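Local atomic coordinates of alternansucrase (Leuconostoc mesenteroides, PDB entry 6HVG), a protein that belongs to glycoside hydrolase family 70, pairing a barrel-type catalytic core with choline-binding-type repeats and carrying a bound calcium ion. Residues Pro1086-Ser1091 against Asp1155-Gln1160. Sequence-based numbering, arbitrary orientation.
With CA (calcium ion), chain C.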
loop_
_atom_site.group_PDB
_atom_site.type_symbol
_atom_site.label_atom_id
_atom_site.label_comp_id
_atom_site.label_asym_id
_atom_site.label_seq_id
_atom_site.Cartn_x
_atom_site.Cartn_y
_atom_site.Cartn_z
ATOM N N PRO A 1086 2.447 -5.662 -20.626
ATOM C CA PRO A 1086 3.189 -6.898 -20.408
ATOM C C PRO A 1086 2.364 -8.080 -20.864
ATOM O O PRO A 1086 1.202 -8.222 -20.456
ATOM C CB PRO A 1086 3.376 -6.937 -18.896
ATOM C CG PRO A 1086 2.269 -6.086 -18.361
ATOM C CD PRO A 1086 2.156 -4.979 -19.360
ATOM N N GLN A 1087 2.956 -8.919 -21.713
ATOM C CA GLN A 1087 2.198 -9.942 -22.439
ATOM C C GLN A 1087 2.171 -11.301 -21.754
ATOM O O GLN A 1087 1.732 -12.301 -22.351
ATOM C CB GLN A 1087 2.783 -10.108 -23.831
ATOM C CG GLN A 1087 2.713 -8.849 -24.666
ATOM C CD GLN A 1087 1.297 -8.450 -24.952
ATOM O OE1 GLN A 1087 0.521 -9.259 -25.444
ATOM N NE2 GLN A 1087 0.950 -7.201 -24.653
ATOM N N TYR A 1088 2.577 -11.340 -20.488
ATOM C CA TYR A 1088 2.812 -12.614 -19.800
ATOM C C TYR A 1088 1.491 -13.156 -19.278
ATOM O O TYR A 1088 0.596 -12.392 -18.950
ATOM C CB TYR A 1088 3.827 -12.392 -18.699
ATOM C CG TYR A 1088 4.946 -11.508 -19.205
ATOM C CD1 TYR A 1088 5.860 -11.982 -20.127
ATOM C CD2 TYR A 1088 5.051 -10.177 -18.812
ATOM C CE1 TYR A 1088 6.857 -11.178 -20.618
ATOM C CE2 TYR A 1088 6.058 -9.374 -19.294
ATOM C CZ TYR A 1088 6.954 -9.884 -20.205
ATOM O OH TYR A 1088 7.955 -9.103 -20.732
ATOM N N ARG A 1089 1.351 -14.470 -19.242
ATOM C CA ARG A 1089 0.076 -15.078 -18.832
ATOM C C ARG A 1089 -0.267 -14.768 -17.378
ATOM O O ARG A 1089 0.531 -15.058 -16.473
ATOM C CB ARG A 1089 0.088 -16.596 -19.003
ATOM C CG ARG A 1089 -1.207 -17.222 -18.507
ATOM C CD ARG A 1089 -1.390 -18.638 -18.980
ATOM N NE ARG A 1089 -1.070 -18.802 -20.396
ATOM C CZ ARG A 1089 -1.811 -18.349 -21.406
ATOM N NH1 ARG A 1089 -2.943 -17.685 -21.192
ATOM N NH2 ARG A 1089 -1.435 -18.592 -22.647
ATOM N N SER A 1090 -1.469 -14.235 -17.166
ATOM C CA SER A 1090 -1.899 -13.855 -15.834
ATOM C C SER A 1090 -2.030 -15.059 -14.905
ATOM O O SER A 1090 -2.463 -16.147 -15.322
ATOM C CB SER A 1090 -3.225 -13.121 -15.879
ATOM O OG SER A 1090 -3.736 -12.914 -14.568
ATOM N N SER A 1091 -1.651 -14.838 -13.646
ATOM C CA SER A 1091 -1.845 -15.818 -12.584
ATOM C C SER A 1091 -3.304 -15.833 -12.119
ATOM O O SER A 1091 -3.726 -16.764 -11.430
ATOM C CB SER A 1091 -0.923 -15.526 -11.405
ATOM O OG SER A 1091 -1.095 -14.195 -10.960
ATOM N N ASP A 1155 7.570 -4.961 -21.943
ATOM C CA ASP A 1155 7.631 -4.677 -20.503
ATOM C C ASP A 1155 8.462 -5.765 -19.820
ATOM O O ASP A 1155 8.042 -6.907 -19.728
ATOM C CB ASP A 1155 6.226 -4.597 -19.880
ATOM C CG ASP A 1155 6.101 -3.476 -18.850
ATOM O OD1 ASP A 1155 7.060 -3.222 -18.120
ATOM O OD2 ASP A 1155 5.045 -2.834 -18.766
ATOM N N TRP A 1156 9.655 -5.400 -19.372
ATOM C CA TRP A 1156 10.570 -6.327 -18.690
ATOM C C TRP A 1156 10.318 -6.241 -17.177
ATOM O O TRP A 1156 10.552 -5.193 -16.543
ATOM C CB TRP A 1156 12.006 -5.926 -19.015
ATOM C CG TRP A 1156 13.063 -6.920 -18.757
ATOM C CD1 TRP A 1156 13.028 -8.245 -19.053
ATOM C CD2 TRP A 1156 14.372 -6.665 -18.207
ATOM N NE1 TRP A 1156 14.225 -8.842 -18.708
ATOM C CE2 TRP A 1156 15.065 -7.888 -18.193
ATOM C CE3 TRP A 1156 15.022 -5.524 -17.742
ATOM C CZ2 TRP A 1156 16.380 -8.000 -17.735
ATOM C CZ3 TRP A 1156 16.345 -5.640 -17.280
ATOM C CH2 TRP A 1156 17.000 -6.865 -17.279
ATOM N N VAL A 1157 9.843 -7.349 -16.610
ATOM C CA VAL A 1157 9.333 -7.387 -15.239
ATOM C C VAL A 1157 10.112 -8.368 -14.375
ATOM O O VAL A 1157 9.608 -9.398 -14.012
ATOM C CB VAL A 1157 7.827 -7.740 -15.247
ATOM C CG1 VAL A 1157 7.252 -7.692 -13.841
ATOM C CG2 VAL A 1157 7.079 -6.766 -16.138
ATOM N N PRO A 1158 11.346 -8.031 -14.019
ATOM C CA PRO A 1158 12.201 -8.950 -13.278
ATOM C C PRO A 1158 11.996 -9.043 -11.759
ATOM O O PRO A 1158 12.561 -9.952 -11.143
ATOM C CB PRO A 1158 13.603 -8.406 -13.577
ATOM C CG PRO A 1158 13.398 -6.953 -13.731
ATOM C CD PRO A 1158 12.077 -6.817 -14.417
ATOM N N ASP A 1159 11.224 -8.136 -11.151
ATOM C CA ASP A 1159 11.117 -8.087 -9.688
ATOM C C ASP A 1159 10.394 -9.285 -9.061
ATOM O O ASP A 1159 10.795 -9.747 -7.993
ATOM C CB ASP A 1159 10.451 -6.804 -9.216
ATOM C CG ASP A 1159 10.330 -6.732 -7.687
ATOM O OD1 ASP A 1159 11.347 -6.692 -6.980
ATOM O OD2 ASP A 1159 9.188 -6.755 -7.181
ATOM N N GLN A 1160 9.325 -9.784 -9.678
ATOM C CA GLN A 1160 8.532 -10.831 -9.029
ATOM C C GLN A 1160 7.819 -11.790 -9.964
ATOM O O GLN A 1160 7.766 -11.585 -11.172
ATOM C CB GLN A 1160 7.514 -10.216 -8.029
ATOM C CG GLN A 1160 6.262 -9.602 -8.634
ATOM C CD GLN A 1160 6.509 -8.293 -9.367
ATOM O OE1 GLN A 1160 7.235 -7.424 -8.864
ATOM N NE2 GLN A 1160 5.893 -8.127 -10.541
HETATM CA CA CA C . 12.655 -7.039 -5.269
HETATM O O HOH W 1 13.321 -8.480 -7.029
#
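Tyr1088 reaches from the loop at 1086-1088 to the backbone of Asp1155 in a small, buried contact at the C-terminal ends of two neighbouring parallel barrel strands, 1081-1083 and 1151-1156. Its hydroxyl donates a hydrogen bond to the carbonyl oxygen: Tyr1088 OH lies 2.4 Å from Asp1155 O. That modelled length is very short, and its exact value is doubtful at 2.80 Å resolution. The acceptor sits at the ring edge, in the ring plane. CG of Tyr1088 stands anti to its own carbonyl carbon (chi1 -43°), which turns the ring toward the end of strand 1151-1156. The same ring also meets Val1157, approached obliquely by one methyl, with Tyr1088 CE2 4.2 Å from Val1157 CG2. Pro1086 and Asp1155 form the second half of the contact. Their side chains lie side by side and point the same way, with Pro1086 CB 3.8 Å from Asp1155 CB. Asp1155 OD2 lies 3.6 Å from Pro1086 CD, a plain van der Waals neighbour, while OD1 makes a salt bridge to Arg619 on the adjacent strand 617-620. Beyond Val1157 the chain turns to the calcium site. Asp1159 OD1 binds the calcium ion at 2.2 Å, and Glu575, Asp581 and Asn625 also bind it. Strand 1151-1156 lies between 1081-1083 and 617-620 in the barrel sheet. On the outer side, Trp1156 packs against helices 587-601 and 629-642, and Tyr1088 touches Leu600 of the first.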